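Local coordinates for protein tonb-dependent siderophore receptor (Acinetobacter baumannii, PDB 5FR8) that probably carries out the first step of iron uptake at the outer membrane, binding iron-loaded siderophores, perhaps including ferric enterobactin, at residues A[504-509]-A[572-577]; A[544-549]-A[566-571]. All blocks are in the same frame, centred on the assembly; numbering follows the deposited sequence.

Interaction 1: A[504-509]-A[572-577]; sequences GDLKPE and WENTPK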
ATOM      1  N   GLY A 504       6.993 -23.091   5.884  1.00 63.95           N
ATOM      2  CA  GLY A 504       7.259 -22.577   7.224  1.00 63.07           C
ATOM      3  C   GLY A 504       8.719 -22.242   7.455  1.00 64.83           C
ATOM      4  O   GLY A 504       9.052 -21.609   8.472  1.00 65.91           O
ATOM      5  N   ASP A 505       9.580 -22.672   6.518  1.00 64.41           N
ATOM      6  CA  ASP A 505      11.042 -22.603   6.657  1.00 65.04           C
ATOM      7  C   ASP A 505      11.668 -21.509   5.791  1.00 64.14           C
ATOM      8  O   ASP A 505      12.898 -21.401   5.694  1.00 65.35           O
ATOM      9  CB  ASP A 505      11.698 -23.966   6.355  1.00 67.26           C
ATOM     10  CG  ASP A 505      11.411 -25.028   7.441  1.00 71.54           C
ATOM     11  OD1 ASP A 505      11.035 -24.682   8.590  1.00 71.07           O
ATOM     12  OD2 ASP A 505      11.563 -26.230   7.136  1.00 73.12           O
ATOM     13  N   LEU A 506      10.817 -20.688   5.184  1.00 62.00           N
ATOM     14  CA  LEU A 506      11.258 -19.458   4.533  1.00 59.21           C
ATOM     15  C   LEU A 506      12.054 -18.533   5.470  1.00 59.29           C
ATOM     16  O   LEU A 506      11.684 -18.349   6.637  1.00 58.69           O
ATOM     17  CB  LEU A 506      10.040 -18.669   4.049  1.00 58.49           C
ATOM     18  CG  LEU A 506       9.333 -19.116   2.773  1.00 61.04           C
ATOM     19  CD1 LEU A 506       8.027 -18.351   2.585  1.00 59.60           C
ATOM     20  CD2 LEU A 506      10.244 -18.937   1.563  1.00 61.02           C
ATOM     21  N   LYS A 507      13.127 -17.949   4.928  1.00 60.29           N
ATOM     22  CA  LYS A 507      13.824 -16.805   5.510  1.00 61.57           C
ATOM     23  C   LYS A 507      13.051 -15.513   5.260  1.00 59.45           C
ATOM     24  O   LYS A 507      12.244 -15.457   4.350  1.00 61.64           O
ATOM     25  CB  LYS A 507      15.208 -16.681   4.873  1.00 65.09           C
ATOM     26  CG  LYS A 507      16.153 -17.797   5.266  1.00 70.37           C
ATOM     27  CD  LYS A 507      17.519 -17.629   4.637  1.00 72.88           C
ATOM     28  CE  LYS A 507      17.411 -17.735   3.133  1.00 81.31           C
ATOM     29  NZ  LYS A 507      18.732 -18.085   2.544  1.00 95.33           N
ATOM     30  N   PRO A 508      13.302 -14.459   6.054  1.00 56.31           N
ATOM     31  CA  PRO A 508      12.561 -13.235   5.805  1.00 56.13           C
ATOM     32  C   PRO A 508      13.150 -12.462   4.653  1.00 59.91           C
ATOM     33  O   PRO A 508      14.312 -12.698   4.305  1.00 60.47           O
ATOM     34  CB  PRO A 508      12.737 -12.448   7.093  1.00 54.31           C
ATOM     35  CG  PRO A 508      14.037 -12.907   7.635  1.00 54.96           C
ATOM     36  CD  PRO A 508      14.317 -14.283   7.094  1.00 56.10           C
ATOM     37  N   GLU A 509      12.352 -11.544   4.087  1.00 62.08           N
ATOM     38  CA  GLU A 509      12.830 -10.596   3.067  1.00 58.10           C
ATOM     39  C   GLU A 509      13.709  -9.546   3.723  1.00 59.00           C
ATOM     40  O   GLU A 509      13.418  -9.039   4.805  1.00 59.42           O
ATOM     41  CB  GLU A 509      11.657  -9.932   2.331  1.00 62.32           C
ATOM     42  CG  GLU A 509      10.717 -10.939   1.638  1.00 69.73           C
ATOM     43  CD  GLU A 509       9.685 -10.332   0.698  1.00 67.61           C
ATOM     44  OE1 GLU A 509       9.502  -9.089   0.683  1.00 71.44           O
ATOM     45  OE2 GLU A 509       9.046 -11.129  -0.020  1.00 70.67           O
ATOM     46  N   TRP A 572       6.681 -21.966  -2.055  1.00 62.83           N
ATOM     47  CA  TRP A 572       7.151 -20.611  -1.928  1.00 62.89           C
ATOM     48  C   TRP A 572       8.632 -20.640  -1.513  1.00 67.69           C
ATOM     49  O   TRP A 572       9.056 -21.487  -0.731  1.00 68.52           O
ATOM     50  CB  TRP A 572       6.277 -19.818  -0.938  1.00 61.17           C
ATOM     51  CG  TRP A 572       4.841 -19.555  -1.427  1.00 59.23           C
ATOM     52  CD1 TRP A 572       3.736 -20.327  -1.192  1.00 57.43           C
ATOM     53  CD2 TRP A 572       4.387 -18.449  -2.233  1.00 57.81           C
ATOM     54  NE1 TRP A 572       2.637 -19.781  -1.807  1.00 56.80           N
ATOM     55  CE2 TRP A 572       3.006 -18.625  -2.443  1.00 56.15           C
ATOM     56  CE3 TRP A 572       5.016 -17.332  -2.790  1.00 57.97           C
ATOM     57  CZ2 TRP A 572       2.249 -17.723  -3.163  1.00 55.03           C
ATOM     58  CZ3 TRP A 572       4.261 -16.441  -3.510  1.00 57.23           C
ATOM     59  CH2 TRP A 572       2.893 -16.641  -3.694  1.00 55.73           C
ATOM     60  N   GLU A 573       9.421 -19.711  -2.039  1.00 72.57           N
ATOM     61  CA  GLU A 573      10.859 -19.724  -1.793  1.00 78.61           C
ATOM     62  C   GLU A 573      11.436 -18.333  -1.920  1.00 77.71           C
ATOM     63  O   GLU A 573      10.972 -17.554  -2.729  1.00 75.75           O
ATOM     64  CB  GLU A 573      11.534 -20.685  -2.760  1.00 84.38           C
ATOM     65  CG  GLU A 573      11.954 -21.985  -2.096  1.00 93.65           C
ATOM     66  CD  GLU A 573      11.708 -23.209  -2.965  1.00104.94           C
ATOM     67  OE1 GLU A 573      11.266 -23.049  -4.130  1.00111.46           O
ATOM     68  OE2 GLU A 573      11.958 -24.342  -2.476  1.00113.97           O
ATOM     69  N   ASN A 574      12.418 -17.998  -1.097  1.00 49.68           N
ATOM     70  CA  ASN A 574      13.044 -16.700  -1.230  1.00 53.94           C
ATOM     71  C   ASN A 574      14.041 -16.813  -2.375  1.00 60.80           C
ATOM     72  O   ASN A 574      14.841 -17.749  -2.368  1.00 66.87           O
ATOM     73  CB  ASN A 574      13.804 -16.201   0.025  1.00 54.03           C
ATOM     74  CG  ASN A 574      13.517 -17.001   1.292  1.00 56.82           C
ATOM     75  OD1 ASN A 574      12.803 -16.544   2.155  1.00 53.65           O
ATOM     76  ND2 ASN A 574      14.120 -18.174   1.422  1.00 63.40           N
ATOM     77  N   THR A 575      13.980 -15.876  -3.340  1.00 55.04           N
ATOM     78  CA  THR A 575      14.864 -15.841  -4.502  1.00 50.65           C
ATOM     79  C   THR A 575      15.924 -14.743  -4.284  1.00 53.54           C
ATOM     80  O   THR A 575      15.615 -13.685  -3.688  1.00 55.64           O
ATOM     81  CB  THR A 575      14.053 -15.574  -5.791  1.00 48.96           C
ATOM     82  OG1 THR A 575      14.908 -15.726  -6.952  1.00 47.28           O
ATOM     83  CG2 THR A 575      13.417 -14.168  -5.759  1.00 45.17           C
ATOM     84  N   PRO A 576      17.175 -14.980  -4.750  1.00 51.32           N
ATOM     85  CA  PRO A 576      18.335 -14.253  -4.222  1.00 50.27           C
ATOM     86  C   PRO A 576      18.303 -12.722  -4.287  1.00 51.74           C
ATOM     87  O   PRO A 576      18.473 -12.085  -3.234  1.00 52.87           O
ATOM     88  CB  PRO A 576      19.511 -14.833  -5.030  1.00 49.94           C
ATOM     89  CG  PRO A 576      19.078 -16.217  -5.347  1.00 49.54           C
ATOM     90  CD  PRO A 576      17.604 -16.055  -5.661  1.00 50.44           C
ATOM     91  N   LYS A 577      18.144 -12.122  -5.468  1.00 53.07           N
ATOM     92  CA  LYS A 577      18.286 -10.652  -5.582  1.00 55.91           C
ATOM     93  C   LYS A 577      17.452  -9.940  -6.619  1.00 54.33           C
ATOM     94  O   LYS A 577      17.278 -10.426  -7.742  1.00 49.96           O
ATOM     95  CB  LYS A 577      19.743 -10.257  -5.801  1.00 60.57           C
ATOM     96  CG  LYS A 577      20.298  -9.488  -4.613  1.00 73.40           C
ATOM     97  CD  LYS A 577      21.796  -9.697  -4.404  1.00 81.16           C
ATOM     98  CE  LYS A 577      22.124  -9.504  -2.929  1.00 91.89           C
ATOM     99  NZ  LYS A 577      23.593  -9.453  -2.707  1.00104.38           N
TER
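Leu506 and Lys507 bring the short loop between strands 498-501 and 509-521, just before it enters the second of these, onto Trp572, Glu573 and Asn574 of the long strand 564-591. The contact belongs to the outer, loop-bearing end of the beta-barrel of a TonB-dependent receptor. The two backbones come within 6.3 Å between CA of Leu506 and CA of Glu573, yet they do not pair as strands; side chains do most of the work.

Leu506 lies across the backbone of the strand. Its CG is anti to the carbonyl carbon (chi1 -78°), which sends the two methyls from the loop toward the strand. Leu506 CD2 settles on the main chain, 3.5 Å from Glu573 CA and 3.6 Å from Trp572 O, while Leu506 CD1 meets the first side-chain carbon of the tryptophan, with 4.2 Å to Trp572 CB. The indole turns away from the loop, and so does the side chain of Glu573, which forms a salt bridge with Arg571 two residues earlier on its own strand.

Unlike Glu573, Asn574 points toward the loop, and it slides past Leu506. Its CG stands 3.7 Å from Lys507 O and 3.8 Å from Lys507 N, so the amide group fits against the backbone of that one residue. The lysine chain crosses the amide at about a right angle; Lys507 CB sits 4.0 Å from Asn574 CG, and the bend at chi3 (-64°) carries CE back toward the strand.

Leu506 also touches Gln476 and Asn477 of helix 474-477 and Ile540 of strand 525-541. That strand runs antiparallel to 564-591 and bonds to the backbone of Glu573 and Thr575, while the Trp572 ring meets Tyr112 of the plug region.

Interaction 2: A[544-549]-A[566-571]; sequences THVVGT and KWNILR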
ATOM      1  N   THR A 544      10.569 -22.518  -8.139  1.00 69.78           N
ATOM      2  CA  THR A 544      10.837 -23.108  -9.440  1.00 69.36           C
ATOM      3  C   THR A 544      11.601 -24.409  -9.344  1.00 74.11           C
ATOM      4  O   THR A 544      11.998 -24.979 -10.359  1.00 77.80           O
ATOM      5  CB  THR A 544      11.665 -22.164 -10.320  1.00 68.92           C
ATOM      6  OG1 THR A 544      12.945 -21.944  -9.711  1.00 71.50           O
ATOM      7  CG2 THR A 544      10.933 -20.849 -10.514  1.00 66.67           C
ATOM      8  N   HIS A 545      11.817 -24.895  -8.135  1.00 77.59           N
ATOM      9  CA  HIS A 545      12.480 -26.166  -7.983  1.00 81.78           C
ATOM     10  C   HIS A 545      11.496 -27.163  -7.345  1.00 79.86           C
ATOM     11  O   HIS A 545      10.724 -26.824  -6.445  1.00 78.59           O
ATOM     12  CB  HIS A 545      13.791 -25.957  -7.213  1.00 89.85           C
ATOM     13  CG  HIS A 545      14.800 -25.103  -7.959  1.00101.41           C
ATOM     14  ND1 HIS A 545      15.472 -24.045  -7.378  1.00106.72           N
ATOM     15  CD2 HIS A 545      15.245 -25.155  -9.245  1.00103.44           C
ATOM     16  CE1 HIS A 545      16.289 -23.491  -8.261  1.00103.34           C
ATOM     17  NE2 HIS A 545      16.170 -24.146  -9.403  1.00101.91           N
ATOM     18  N   VAL A 546      11.484 -28.375  -7.876  1.00 80.26           N
ATOM     19  CA  VAL A 546      10.597 -29.422  -7.381  1.00 79.78           C
ATOM     20  C   VAL A 546      11.218 -30.075  -6.156  1.00 81.34           C
ATOM     21  O   VAL A 546      12.208 -30.794  -6.256  1.00 84.16           O
ATOM     22  CB  VAL A 546      10.299 -30.483  -8.464  1.00 79.01           C
ATOM     23  CG1 VAL A 546       9.524 -29.845  -9.593  1.00 77.41           C
ATOM     24  CG2 VAL A 546      11.578 -31.097  -9.016  1.00 84.77           C
ATOM     25  N   VAL A 547      10.634 -29.811  -4.997  1.00 81.09           N
ATOM     26  CA  VAL A 547      11.116 -30.387  -3.734  1.00 81.58           C
ATOM     27  C   VAL A 547      10.753 -31.873  -3.544  1.00 81.02           C
ATOM     28  O   VAL A 547      11.265 -32.528  -2.630  1.00 79.77           O
ATOM     29  CB  VAL A 547      10.568 -29.606  -2.528  1.00 81.46           C
ATOM     30  CG1 VAL A 547      10.990 -28.148  -2.607  1.00 80.82           C
ATOM     31  CG2 VAL A 547       9.048 -29.728  -2.448  1.00 79.48           C
ATOM     32  N   GLY A 548       9.855 -32.387  -4.389  1.00 77.29           N
ATOM     33  CA  GLY A 548       9.475 -33.792  -4.343  1.00 76.46           C
ATOM     34  C   GLY A 548       8.191 -34.011  -5.095  1.00 75.34           C
ATOM     35  O   GLY A 548       7.693 -33.110  -5.759  1.00 76.37           O
ATOM     36  N   THR A 549       7.629 -35.203  -4.991  1.00 77.09           N
ATOM     37  CA  THR A 549       6.432 -35.517  -5.750  1.00 75.10           C
ATOM     38  C   THR A 549       5.391 -36.240  -4.886  1.00 77.41           C
ATOM     39  O   THR A 549       5.747 -36.819  -3.865  1.00 78.72           O
ATOM     40  CB  THR A 549       6.813 -36.358  -6.964  1.00 74.87           C
ATOM     41  OG1 THR A 549       5.654 -36.578  -7.766  1.00 77.30           O
ATOM     42  CG2 THR A 549       7.409 -37.693  -6.540  1.00 77.11           C
ATOM     43  N   LYS A 566       0.343 -37.898 -10.622  1.00 79.88           N
ATOM     44  CA  LYS A 566       1.631 -37.561 -10.090  1.00 79.02           C
ATOM     45  C   LYS A 566       1.755 -36.047 -10.165  1.00 74.39           C
ATOM     46  O   LYS A 566       1.654 -35.469 -11.239  1.00 70.94           O
ATOM     47  CB  LYS A 566       2.711 -38.244 -10.916  1.00 81.26           C
ATOM     48  CG  LYS A 566       3.967 -38.542 -10.142  1.00 84.14           C
ATOM     49  CD  LYS A 566       4.831 -39.458 -10.979  1.00 87.07           C
ATOM     50  CE  LYS A 566       6.210 -39.648 -10.364  1.00 88.35           C
ATOM     51  NZ  LYS A 566       7.290 -39.630 -11.394  1.00 88.11           N
ATOM     52  N   TRP A 567       1.925 -35.407  -9.014  1.00 72.38           N
ATOM     53  CA  TRP A 567       2.080 -33.965  -8.969  1.00 71.28           C
ATOM     54  C   TRP A 567       3.533 -33.611  -8.662  1.00 71.33           C
ATOM     55  O   TRP A 567       4.192 -34.272  -7.845  1.00 74.92           O
ATOM     56  CB  TRP A 567       1.168 -33.340  -7.897  1.00 71.63           C
ATOM     57  CG  TRP A 567      -0.296 -33.369  -8.230  1.00 71.72           C
ATOM     58  CD1 TRP A 567      -1.186 -34.319  -7.862  1.00 74.20           C
ATOM     59  CD2 TRP A 567      -1.034 -32.402  -8.994  1.00 69.24           C
ATOM     60  NE1 TRP A 567      -2.430 -34.015  -8.349  1.00 75.40           N
ATOM     61  CE2 TRP A 567      -2.357 -32.844  -9.054  1.00 71.28           C
ATOM     62  CE3 TRP A 567      -0.700 -31.208  -9.630  1.00 67.81           C
ATOM     63  CZ2 TRP A 567      -3.351 -32.137  -9.720  1.00 71.38           C
ATOM     64  CZ3 TRP A 567      -1.696 -30.503 -10.295  1.00 66.82           C
ATOM     65  CH2 TRP A 567      -2.995 -30.969 -10.337  1.00 68.37           C
ATOM     66  N   ASN A 568       4.016 -32.551  -9.302  1.00 68.09           N
ATOM     67  CA  ASN A 568       5.290 -31.946  -8.952  1.00 67.93           C
ATOM     68  C   ASN A 568       5.034 -30.938  -7.840  1.00 67.68           C
ATOM     69  O   ASN A 568       4.092 -30.138  -7.919  1.00 67.47           O
ATOM     70  CB  ASN A 568       5.921 -31.266 -10.172  1.00 66.60           C
ATOM     71  CG  ASN A 568       6.240 -32.254 -11.273  1.00 66.30           C
ATOM     72  OD1 ASN A 568       7.032 -33.161 -11.071  1.00 67.82           O
ATOM     73  ND2 ASN A 568       5.591 -32.120 -12.414  1.00 64.61           N
ATOM     74  N   ILE A 569       5.840 -30.998  -6.789  1.00 67.15           N
ATOM     75  CA  ILE A 569       5.628 -30.129  -5.654  1.00 66.89           C
ATOM     76  C   ILE A 569       6.623 -28.977  -5.671  1.00 69.59           C
ATOM     77  O   ILE A 569       7.836 -29.171  -5.484  1.00 70.90           O
ATOM     78  CB  ILE A 569       5.801 -30.878  -4.330  1.00 67.72           C
ATOM     79  CG1 ILE A 569       4.877 -32.083  -4.252  1.00 68.86           C
ATOM     80  CG2 ILE A 569       5.556 -29.941  -3.166  1.00 66.20           C
ATOM     81  CD1 ILE A 569       5.243 -33.034  -3.129  1.00 71.19           C
ATOM     82  N   LEU A 570       6.096 -27.775  -5.869  1.00 69.62           N
ATOM     83  CA  LEU A 570       6.866 -26.546  -5.681  1.00 71.06           C
ATOM     84  C   LEU A 570       6.476 -25.930  -4.354  1.00 69.04           C
ATOM     85  O   LEU A 570       5.395 -26.199  -3.837  1.00 71.67           O
ATOM     86  CB  LEU A 570       6.540 -25.554  -6.800  1.00 71.89           C
ATOM     87  CG  LEU A 570       6.771 -26.073  -8.221  1.00 75.11           C
ATOM     88  CD1 LEU A 570       6.026 -25.234  -9.256  1.00 75.22           C
ATOM     89  CD2 LEU A 570       8.267 -26.147  -8.515  1.00 78.89           C
ATOM     90  N   ARG A 571       7.324 -25.079  -3.811  1.00 67.84           N
ATOM     91  CA  ARG A 571       6.923 -24.311  -2.645  1.00 67.54           C
ATOM     92  C   ARG A 571       7.396 -22.859  -2.717  1.00 65.85           C
ATOM     93  O   ARG A 571       8.401 -22.549  -3.343  1.00 68.07           O
ATOM     94  CB  ARG A 571       7.446 -24.985  -1.368  1.00 71.00           C
ATOM     95  CG  ARG A 571       8.891 -25.416  -1.454  1.00 75.76           C
ATOM     96  CD  ARG A 571       9.476 -25.783  -0.097  1.00 82.36           C
ATOM     97  NE  ARG A 571      10.850 -25.291   0.030  1.00 85.11           N
ATOM     98  CZ  ARG A 571      11.603 -25.431   1.112  1.00 86.64           C
ATOM     99  NH1 ARG A 571      11.125 -26.054   2.180  1.00 87.36           N
ATOM    100  NH2 ARG A 571      12.837 -24.943   1.123  1.00 88.75           N
TER
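This is a backbone-bonded antiparallel pairing, Val547 to Thr549 against Trp567 to Ile569, where strand 564-591 rises beyond the barrel wall into the loop region. Val547 N gives its hydrogen to Ile569 O (2.9 Å), and Ile569 N answers Gly548 O at 3.0 Å. Val547 and Gly548 thus both bond to the backbone of Ile569, one through its N and the other through its O. Further along, Thr549 and Asn568 form a non-hydrogen-bonded pair. There a side chain ties the strands instead: OG1, anti to the backbone N of Thr549 (chi1 -175°), donates to Trp567 O at 2.7 Å, approaching from 41° out of the carbonyl plane.

Together the strands make a beta hairpin, 548-553 with 564-591, and the chain leading into it is held by apolar groups. Val547 CG2 meets Ile569 CG2 at 3.6 Å, the two side chains crossing at about a right angle, and its CG1 lies 3.6 Å from Arg571 CG. The arginine passes this methyl on the way to Glu573, the partner its guanidinium end reaches. Val546 lies alongside Asn568, with CG1 3.9 Å from Asn568 CB, and reaches Leu570 CD2 with the same methyl at 4.1 Å. Leu570 also touches Cys498, half of the Cys490-Cys498 disulfide, and strand 498-501 bonds to its backbone on the other flank of strand 564-591.

Overall arrangement
After the plug and the earlier barrel strands, the chain reaches 504-509, in the short loop before strand 509-521, then runs along that strand and 525-541 before reaching 544-549. It turns through the hairpin and returns at 566-571, closing interaction 2 over 16 intervening residues; directly afterwards 572-577 closes interaction 1 around 62. The smaller loop therefore lies wholly within the larger one. Both contacts share strand 564-591, with centres 16 Å apart, and Glu573 brushes Val547 where they meet. Interaction 2 joins the two arms of the projecting hairpin at the end nearer the barrel; interaction 1 sets the same strand against the loop that leads into strand 509-521.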